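Local coordinates for putative mannose-1-phosphate guanylyl transferase (Thermus thermophilus, PDB 2CU2), which probably transfers a guanylyl group from GTP to mannose 1-phosphate, making GDP-mannose, at residues Ala85-Leu96 against Leu205-Leu216; Met1-Ala9 against Val49-Val58. All blocks are in the same frame, centred on the assembly; numbering follows the deposited sequence.

Contact 1 of 2, residues Ala85-Leu96 against Leu205-Leu216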
loop_
_atom_site.group_PDB
_atom_site.type_symbol
_atom_site.label_atom_id
_atom_site.label_comp_id
_atom_site.label_asym_id
_atom_site.label_seq_id
_atom_site.Cartn_x
_atom_site.Cartn_y
_atom_site.Cartn_z
ATOM N N ALA A 85 -3.835 30.068 -21.826
ATOM C CA ALA A 85 -3.956 31.323 -22.546
ATOM C C ALA A 85 -3.208 32.448 -21.829
ATOM O O ALA A 85 -2.643 33.339 -22.450
ATOM C CB ALA A 85 -5.437 31.664 -22.661
ATOM N N GLY A 86 -3.282 32.364 -20.489
ATOM C CA GLY A 86 -2.551 33.321 -19.670
ATOM C C GLY A 86 -1.040 33.092 -19.768
ATOM O O GLY A 86 -0.256 34.015 -19.936
ATOM N N ALA A 87 -0.603 31.838 -19.695
ATOM C CA ALA A 87 0.817 31.538 -19.830
ATOM C C ALA A 87 1.310 31.952 -21.221
ATOM O O ALA A 87 2.394 32.508 -21.363
ATOM C CB ALA A 87 1.066 30.050 -19.599
ATOM N N VAL A 88 0.511 31.686 -22.249
ATOM C CA VAL A 88 0.898 32.047 -23.610
ATOM C C VAL A 88 1.031 33.570 -23.739
ATOM O O VAL A 88 1.926 34.069 -24.423
ATOM C CB VAL A 88 -0.123 31.511 -24.637
ATOM C CG1 VAL A 88 0.149 32.106 -26.008
ATOM C CG2 VAL A 88 -0.032 29.980 -24.710
ATOM N N LEU A 89 0.141 34.300 -23.075
ATOM C CA LEU A 89 0.188 35.760 -23.091
ATOM C C LEU A 89 1.563 36.229 -22.616
ATOM O O LEU A 89 2.205 37.050 -23.263
ATOM C CB LEU A 89 -0.892 36.335 -22.171
ATOM C CG LEU A 89 -0.708 37.794 -21.736
ATOM C CD1 LEU A 89 -0.832 38.710 -22.941
ATOM C CD2 LEU A 89 -1.751 38.148 -20.677
ATOM N N LEU A 90 2.010 35.697 -21.486
ATOM C CA LEU A 90 3.298 36.079 -20.923
ATOM C C LEU A 90 4.450 35.710 -21.862
ATOM O O LEU A 90 5.423 36.434 -22.021
ATOM C CB LEU A 90 3.468 35.353 -19.588
ATOM C CG LEU A 90 2.347 35.672 -18.598
ATOM C CD1 LEU A 90 2.647 35.151 -17.190
ATOM C CD2 LEU A 90 2.102 37.173 -18.453
ATOM N N GLY A 91 4.332 34.511 -22.462
ATOM C CA GLY A 91 5.375 34.059 -23.372
ATOM C C GLY A 91 5.512 34.992 -24.575
ATOM O O GLY A 91 6.598 35.279 -25.058
ATOM N N VAL A 92 4.349 35.437 -25.087
ATOM C CA VAL A 92 4.365 36.322 -26.245
ATOM C C VAL A 92 4.993 37.674 -25.904
ATOM O O VAL A 92 5.741 38.261 -26.675
ATOM C CB VAL A 92 2.924 36.516 -26.720
ATOM C CG1 VAL A 92 2.873 37.581 -27.813
ATOM C CG2 VAL A 92 2.380 35.211 -27.272
ATOM N N ALA A 93 4.628 38.184 -24.714
ATOM C CA ALA A 93 5.186 39.458 -24.277
ATOM C C ALA A 93 6.714 39.434 -24.307
ATOM O O ALA A 93 7.376 40.364 -24.747
ATOM C CB ALA A 93 4.700 39.732 -22.853
ATOM N N GLU A 94 7.274 38.333 -23.778
ATOM C CA GLU A 94 8.726 38.220 -23.730
ATOM C C GLU A 94 9.331 38.083 -25.129
ATOM O O GLU A 94 10.305 38.732 -25.485
ATOM C CB GLU A 94 9.081 36.998 -22.882
ATOM C CG GLU A 94 8.863 37.243 -21.390
ATOM C CD GLU A 94 9.760 38.370 -20.938
ATOM O OE1 GLU A 94 10.959 38.288 -21.153
ATOM O OE2 GLU A 94 9.246 39.332 -20.369
ATOM N N ALA A 95 8.736 37.171 -25.922
ATOM C CA ALA A 95 9.235 36.956 -27.277
ATOM C C ALA A 95 9.291 38.262 -28.073
ATOM O O ALA A 95 10.237 38.549 -28.798
ATOM C CB ALA A 95 8.302 35.965 -27.975
ATOM N N LEU A 96 8.210 39.051 -27.947
ATOM C CA LEU A 96 8.127 40.291 -28.707
ATOM C C LEU A 96 9.301 41.228 -28.417
ATOM O O LEU A 96 10.030 41.653 -29.304
ATOM C CB LEU A 96 6.807 40.980 -28.357
ATOM C CG LEU A 96 5.622 40.392 -29.127
ATOM C CD1 LEU A 96 4.283 40.978 -28.675
ATOM C CD2 LEU A 96 5.711 40.638 -30.633
ATOM N N LEU A 205 -9.729 37.165 -28.724
ATOM C CA LEU A 205 -9.523 37.193 -27.267
ATOM C C LEU A 205 -9.097 38.583 -26.756
ATOM O O LEU A 205 -7.979 38.810 -26.299
ATOM C CB LEU A 205 -8.453 36.153 -26.929
ATOM C CG LEU A 205 -8.503 35.646 -25.481
ATOM C CD1 LEU A 205 -9.863 35.101 -25.052
ATOM C CD2 LEU A 205 -7.522 34.505 -25.240
ATOM N N PRO A 206 -10.048 39.529 -26.913
ATOM C CA PRO A 206 -9.830 40.942 -26.576
ATOM C C PRO A 206 -9.162 41.181 -25.220
ATOM O O PRO A 206 -8.325 42.064 -25.054
ATOM C CB PRO A 206 -11.202 41.596 -26.646
ATOM C CG PRO A 206 -11.987 40.821 -27.692
ATOM C CD PRO A 206 -11.386 39.365 -27.458
ATOM N N SER A 207 -9.606 40.410 -24.211
ATOM C CA SER A 207 -9.031 40.566 -22.879
ATOM C C SER A 207 -7.504 40.395 -22.889
ATOM O O SER A 207 -6.762 41.077 -22.196
ATOM C CB SER A 207 -9.657 39.521 -21.954
ATOM O OG SER A 207 -9.390 38.212 -22.463
ATOM N N HIS A 208 -7.046 39.405 -23.684
ATOM C CA HIS A 208 -5.613 39.116 -23.721
ATOM C C HIS A 208 -4.849 40.085 -24.633
ATOM O O HIS A 208 -3.681 40.390 -24.427
ATOM C CB HIS A 208 -5.417 37.669 -24.198
ATOM C CG HIS A 208 -5.773 36.696 -23.099
ATOM N ND1 HIS A 208 -6.981 36.667 -22.480
ATOM C CD2 HIS A 208 -4.956 35.728 -22.506
ATOM C CE1 HIS A 208 -6.895 35.691 -21.552
ATOM N NE2 HIS A 208 -5.693 35.113 -21.544
ATOM N N HIS A 209 -5.526 40.536 -25.710
ATOM C CA HIS A 209 -4.874 41.516 -26.584
ATOM C C HIS A 209 -4.608 42.820 -25.825
ATOM O O HIS A 209 -3.541 43.424 -25.895
ATOM C CB HIS A 209 -5.765 41.773 -27.813
ATOM C CG HIS A 209 -5.370 43.061 -28.500
ATOM N ND1 HIS A 209 -5.929 44.261 -28.214
ATOM C CD2 HIS A 209 -4.454 43.246 -29.547
ATOM C CE1 HIS A 209 -5.355 45.148 -29.048
ATOM N NE2 HIS A 209 -4.467 44.569 -29.858
ATOM N N GLU A 210 -5.650 43.258 -25.084
ATOM C CA GLU A 210 -5.503 44.464 -24.268
ATOM C C GLU A 210 -4.453 44.266 -23.174
ATOM O O GLU A 210 -3.638 45.130 -22.882
ATOM C CB GLU A 210 -6.866 44.797 -23.642
ATOM C CG GLU A 210 -6.975 46.267 -23.219
ATOM C CD GLU A 210 -8.372 46.547 -22.696
ATOM O OE1 GLU A 210 -8.626 46.288 -21.533
ATOM O OE2 GLU A 210 -9.189 47.064 -23.455
ATOM N N ALA A 211 -4.524 43.085 -22.530
ATOM C CA ALA A 211 -3.544 42.787 -21.494
ATOM C C ALA A 211 -2.119 42.818 -22.048
ATOM O O ALA A 211 -1.192 43.336 -21.442
ATOM C CB ALA A 211 -3.859 41.403 -20.916
ATOM N N LEU A 212 -1.962 42.201 -23.235
ATOM C CA LEU A 212 -0.648 42.162 -23.871
ATOM C C LEU A 212 -0.101 43.569 -24.147
ATOM O O LEU A 212 1.071 43.865 -23.945
ATOM C CB LEU A 212 -0.784 41.384 -25.182
ATOM C CG LEU A 212 0.486 41.437 -26.043
ATOM C CD1 LEU A 212 1.738 40.954 -25.311
ATOM C CD2 LEU A 212 0.396 40.576 -27.298
ATOM N N GLU A 213 -0.992 44.445 -24.672
ATOM C CA GLU A 213 -0.561 45.816 -24.952
ATOM C C GLU A 213 -0.089 46.525 -23.675
ATOM O O GLU A 213 0.918 47.219 -23.646
ATOM C CB GLU A 213 -1.715 46.612 -25.586
ATOM C CG GLU A 213 -1.988 46.268 -27.055
ATOM C CD GLU A 213 -0.904 46.838 -27.952
ATOM O OE1 GLU A 213 -0.591 48.011 -27.840
ATOM O OE2 GLU A 213 -0.435 46.105 -28.820
ATOM N N ARG A 214 -0.884 46.359 -22.597
ATOM C CA ARG A 214 -0.563 47.072 -21.369
ATOM C C ARG A 214 0.717 46.541 -20.716
ATOM O O ARG A 214 1.478 47.268 -20.090
ATOM C CB ARG A 214 -1.744 46.922 -20.410
ATOM C CG ARG A 214 -2.978 47.686 -20.892
ATOM C CD ARG A 214 -3.929 48.027 -19.741
ATOM N NE ARG A 214 -4.635 46.827 -19.286
ATOM C CZ ARG A 214 -4.418 46.428 -18.018
ATOM N NH1 ARG A 214 -3.604 47.114 -17.237
ATOM N NH2 ARG A 214 -5.026 45.331 -17.558
ATOM N N LEU A 215 0.924 45.219 -20.842
ATOM C CA LEU A 215 2.128 44.631 -20.261
ATOM C C LEU A 215 3.392 45.216 -20.894
ATOM O O LEU A 215 4.342 45.608 -20.227
ATOM C CB LEU A 215 2.079 43.119 -20.483
ATOM C CG LEU A 215 1.209 42.408 -19.445
ATOM C CD1 LEU A 215 1.068 40.910 -19.723
ATOM C CD2 LEU A 215 1.765 42.532 -18.025
ATOM N N LEU A 216 3.395 45.237 -22.237
ATOM C CA LEU A 216 4.524 45.817 -22.951
ATOM C C LEU A 216 4.691 47.303 -22.615
ATOM O O LEU A 216 5.765 47.886 -22.724
ATOM C CB LEU A 216 4.262 45.655 -24.451
ATOM C CG LEU A 216 4.359 44.202 -24.919
ATOM C CD1 LEU A 216 3.791 44.005 -26.327
ATOM C CD2 LEU A 216 5.798 43.692 -24.963
#

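Contact 2 of 2, residues Met1-Ala9 against Val49-Val58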
loop_
_atom_site.group_PDB
_atom_site.type_symbol
_atom_site.label_atom_id
_atom_site.label_comp_id
_atom_site.label_asym_id
_atom_site.label_seq_id
_atom_site.Cartn_x
_atom_site.Cartn_y
_atom_site.Cartn_z
ATOM N N MET A 1 16.040 30.426 -37.304
ATOM C CA MET A 1 15.920 31.815 -36.870
ATOM C C MET A 1 15.977 31.936 -35.347
ATOM O O MET A 1 16.206 30.980 -34.620
ATOM C CB MET A 1 14.587 32.365 -37.380
ATOM C CG MET A 1 13.772 31.324 -38.149
ATOM S SD MET A 1 12.128 31.927 -38.551
ATOM C CE MET A 1 12.576 33.043 -39.891
ATOM N N LYS A 2 15.797 33.182 -34.870
ATOM C CA LYS A 2 15.689 33.382 -33.432
ATOM C C LYS A 2 14.332 32.894 -32.917
ATOM O O LYS A 2 13.306 33.536 -33.094
ATOM C CB LYS A 2 15.850 34.876 -33.133
ATOM C CG LYS A 2 15.899 35.162 -31.630
ATOM C CD LYS A 2 16.552 36.507 -31.306
ATOM C CE LYS A 2 17.169 36.536 -29.903
ATOM N NZ LYS A 2 17.352 37.920 -29.468
ATOM N N THR A 3 14.408 31.717 -32.307
ATOM C CA THR A 3 13.234 31.058 -31.769
ATOM C C THR A 3 13.282 30.960 -30.249
ATOM O O THR A 3 14.300 30.585 -29.666
ATOM C CB THR A 3 13.087 29.630 -32.333
ATOM O OG1 THR A 3 12.981 29.686 -33.761
ATOM C CG2 THR A 3 11.840 28.957 -31.761
ATOM N N TYR A 4 12.179 31.322 -29.610
ATOM C CA TYR A 4 12.081 31.218 -28.166
ATOM C C TYR A 4 11.137 30.058 -27.884
ATOM O O TYR A 4 10.314 29.700 -28.725
ATOM C CB TYR A 4 11.535 32.514 -27.552
ATOM C CG TYR A 4 12.621 33.438 -27.040
ATOM C CD1 TYR A 4 13.547 34.016 -27.914
ATOM C CD2 TYR A 4 12.754 33.698 -25.677
ATOM C CE1 TYR A 4 14.579 34.825 -27.439
ATOM C CE2 TYR A 4 13.783 34.504 -25.194
ATOM C CZ TYR A 4 14.690 35.062 -26.080
ATOM O OH TYR A 4 15.712 35.843 -25.598
ATOM N N ALA A 5 11.263 29.466 -26.708
ATOM C CA ALA A 5 10.414 28.352 -26.339
ATOM C C ALA A 5 9.762 28.628 -24.997
ATOM O O ALA A 5 10.432 29.025 -24.044
ATOM C CB ALA A 5 11.241 27.067 -26.268
ATOM N N LEU A 6 8.447 28.444 -24.939
ATOM C CA LEU A 6 7.709 28.630 -23.701
ATOM C C LEU A 6 7.329 27.241 -23.198
ATOM O O LEU A 6 6.589 26.511 -23.863
ATOM C CB LEU A 6 6.429 29.444 -23.920
ATOM C CG LEU A 6 5.539 29.497 -22.669
ATOM C CD1 LEU A 6 6.198 30.393 -21.620
ATOM C CD2 LEU A 6 4.152 30.019 -23.011
ATOM N N VAL A 7 7.845 26.881 -22.031
ATOM C CA VAL A 7 7.529 25.605 -21.404
ATOM C C VAL A 7 6.549 25.786 -20.246
ATOM O O VAL A 7 6.871 26.318 -19.191
ATOM C CB VAL A 7 8.831 24.984 -20.898
ATOM C CG1 VAL A 7 8.541 23.653 -20.209
ATOM C CG2 VAL A 7 9.777 24.749 -22.061
ATOM N N MET A 8 5.301 25.352 -20.488
ATOM C CA MET A 8 4.267 25.547 -19.482
ATOM C C MET A 8 4.253 24.423 -18.446
ATOM O O MET A 8 3.975 23.267 -18.735
ATOM C CB MET A 8 2.916 25.620 -20.198
ATOM C CG MET A 8 2.885 26.716 -21.266
ATOM S SD MET A 8 1.250 26.921 -21.987
ATOM C CE MET A 8 1.141 25.322 -22.807
ATOM N N ALA A 9 4.616 24.796 -17.204
ATOM C CA ALA A 9 4.559 23.832 -16.113
ATOM C C ALA A 9 3.351 24.099 -15.212
ATOM O O ALA A 9 3.199 25.162 -14.624
ATOM C CB ALA A 9 5.851 23.950 -15.302
ATOM N N VAL A 49 16.117 24.179 -29.039
ATOM C CA VAL A 49 16.072 25.558 -28.556
ATOM C C VAL A 49 16.947 25.658 -27.315
ATOM O O VAL A 49 16.706 24.982 -26.318
ATOM C CB VAL A 49 14.625 25.994 -28.202
ATOM C CG1 VAL A 49 14.604 27.466 -27.790
ATOM C CG2 VAL A 49 13.711 25.784 -29.397
ATOM N N PRO A 50 17.994 26.496 -27.367
ATOM C CA PRO A 50 18.880 26.637 -26.209
ATOM C C PRO A 50 18.181 27.131 -24.945
ATOM O O PRO A 50 17.134 27.771 -25.002
ATOM C CB PRO A 50 19.956 27.601 -26.711
ATOM C CG PRO A 50 19.226 28.428 -27.731
ATOM C CD PRO A 50 18.413 27.389 -28.462
ATOM N N PRO A 51 18.750 26.808 -23.777
ATOM C CA PRO A 51 18.194 27.198 -22.489
ATOM C C PRO A 51 18.031 28.717 -22.368
ATOM O O PRO A 51 17.066 29.224 -21.822
ATOM C CB PRO A 51 19.117 26.663 -21.399
ATOM C CG PRO A 51 19.852 25.477 -22.000
ATOM C CD PRO A 51 19.825 25.851 -23.557
ATOM N N GLU A 52 19.040 29.447 -22.878
ATOM C CA GLU A 52 18.959 30.902 -22.822
ATOM C C GLU A 52 17.665 31.446 -23.432
ATOM O O GLU A 52 17.120 32.455 -22.996
ATOM C CB GLU A 52 20.168 31.480 -23.549
ATOM C CG GLU A 52 21.438 30.688 -23.262
ATOM C CD GLU A 52 21.862 29.948 -24.509
ATOM O OE1 GLU A 52 21.615 30.450 -25.597
ATOM O OE2 GLU A 52 22.421 28.861 -24.382
ATOM N N ARG A 53 17.195 30.767 -24.502
ATOM C CA ARG A 53 15.988 31.234 -25.190
ATOM C C ARG A 53 14.737 30.455 -24.763
ATOM O O ARG A 53 13.740 30.388 -25.472
ATOM C CB ARG A 53 16.207 31.098 -26.700
ATOM C CG ARG A 53 17.314 32.028 -27.201
ATOM C CD ARG A 53 17.478 32.001 -28.727
ATOM N NE ARG A 53 18.345 33.108 -29.145
ATOM C CZ ARG A 53 18.742 33.157 -30.431
ATOM N NH1 ARG A 53 18.348 32.231 -31.291
ATOM N NH2 ARG A 53 19.545 34.148 -30.838
ATOM N N THR A 54 14.826 29.825 -23.573
ATOM C CA THR A 54 13.692 29.051 -23.082
ATOM C C THR A 54 13.040 29.708 -21.862
ATOM O O THR A 54 13.707 30.139 -20.930
ATOM C CB THR A 54 14.183 27.650 -22.721
ATOM O OG1 THR A 54 14.720 27.026 -23.889
ATOM C CG2 THR A 54 13.015 26.809 -22.199
ATOM N N LEU A 55 11.715 29.790 -21.870
ATOM C CA LEU A 55 10.977 30.391 -20.765
ATOM C C LEU A 55 10.160 29.316 -20.052
ATOM O O LEU A 55 9.369 28.605 -20.672
ATOM C CB LEU A 55 10.048 31.489 -21.294
ATOM C CG LEU A 55 10.693 32.491 -22.267
ATOM C CD1 LEU A 55 9.614 33.331 -22.942
ATOM C CD2 LEU A 55 11.683 33.379 -21.522
ATOM N N LEU A 56 10.359 29.196 -18.747
ATOM C CA LEU A 56 9.639 28.210 -17.963
ATOM C C LEU A 56 8.550 28.867 -17.127
ATOM O O LEU A 56 8.836 29.487 -16.107
ATOM C CB LEU A 56 10.607 27.459 -17.051
ATOM C CG LEU A 56 9.956 26.467 -16.084
ATOM C CD1 LEU A 56 9.248 25.354 -16.864
ATOM C CD2 LEU A 56 11.026 25.896 -15.179
ATOM N N ALA A 57 7.302 28.719 -17.564
ATOM C CA ALA A 57 6.162 29.293 -16.860
ATOM C C ALA A 57 5.639 28.364 -15.767
ATOM O O ALA A 57 5.291 27.203 -16.030
ATOM C CB ALA A 57 5.045 29.607 -17.845
ATOM N N VAL A 58 5.600 28.885 -14.541
ATOM C CA VAL A 58 5.078 28.202 -13.367
ATOM C C VAL A 58 4.403 29.183 -12.409
ATOM O O VAL A 58 4.593 30.390 -12.467
ATOM C CB VAL A 58 6.245 27.504 -12.667
ATOM C CG1 VAL A 58 6.969 26.587 -13.649
ATOM C CG2 VAL A 58 7.224 28.539 -12.144
HETATM O O HOH W 1 16.681 29.667 -30.932
#

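Contact 1 of 2, residues Ala85-Leu96 against Leu205-Leu216
Helix 85-96 and helix 206-216 run in roughly the same direction, their axes 10.0 Å apart at closest approach and crossing at -39°, with Ala93 and Leu212 the nearest pair of CA atoms. No hydrogen bond joins the two segments; two reciprocal knobs-into-holes contacts do. Leu89 sits among His208, Ala211, Leu212 and Leu215: its CD1 presses against Leu212 CB at 3.5 Å, a tight fit, while its CD2 branch reaches Ala211 CB at 3.9 Å. Leu212 answers as a knob among Leu89, Val92, Ala93 and Leu96. With CG anti to the backbone N (chi1 172°), it lays CD1 over Ala93 CA at 3.9 Å and turns CD2 to Val92 CG1, the two side chains crossing at about a right angle. Cutting Leu89 back to an alanine is likely to leave the hollow lined by His208, Ala211, Leu212 and Leu215 unfilled and to take a packing partner from Leu215 CD1. At the N-terminal end of both segments, the His208 ring points its edge at the Ala85 backbone, CD2 lying 3.3 Å from Ala85 O, and Leu205 CD2 lies over one ring face, displaced toward the rim. His208 ND1 shares a 2.9 Å hydrogen bond with Ser207 OG, which ties down the ring's far edge. Around this interface, Leu228 touches both Leu89 and His208, Pro194 of helix 194-204 meets Leu96, helix 221-226 packs on Leu90 and Ala211, and strand 74-78 lies against Leu90.

Contact 2 of 2, residues Met1-Ala9 against Val49-Val58
Arg53 places CG anti to its carbonyl carbon (chi1 -65°) and stays extended to NE, while Lys2 sets CG opposite its own backbone N (chi1 -174°), and the two chains cross at about a right angle. Lys2 CG lies over the centre of the guanidinium, 3.7 Å above its plane, so aliphatic carbon covers that face although the like-charged Lys2 NZ and Arg53 NH2 are 4.6 Å apart. Lys2 NZ is held by Glu98 O. Nearer the backbone, Arg53 CB makes a CH-pi contact over the Tyr4 ring, 4.1 Å from its centroid and 8° off the normal. Water 1 bridges Thr3 O and Arg53 NH1. Past Arg53, strands 3-8 and 54-58 form a parallel ladder in the GT-A, Rossmann-like sheet of the nucleotidyltransferase family. Bonds alternate between the strands: Leu55 N gives Ala5 O a 2.6 Å bond and Val7 N gives Leu55 O one of 2.7 Å, both nearly straight, and Ala57 N continues the series to Val7 O. On one face Leu6 CD1 touches Leu55 CB and Ala57 CB; on the other, Val7 CG1 meets Leu56 CD1 at 3.8 Å. Strand 102-107 pairs with the other edge of strand 3-8.

How the contacts relate
Contact 2 builds part of the parallel sheet and contact 1 joins two helices beside it; their centres lie 16 Å apart, and both belong to the nucleotidyltransferase part of the chain. They meet directly because helix 85-96 rests on the sheet face bearing Leu6, Met8 and Leu55. Leu6 CD2 comes to 3.5 Å from Ala87 O, Leu55 CD1 to 3.7 Å from Glu94 CB, and Met8 SD to 3.9 Å from Ala87 CB. Helix 85-96 is thus sandwiched: Ala87 and Glu94 pack on the strands, while Leu89 and Ala93 engage helix 206-216. The order is therefore sheet, first helix, second helix.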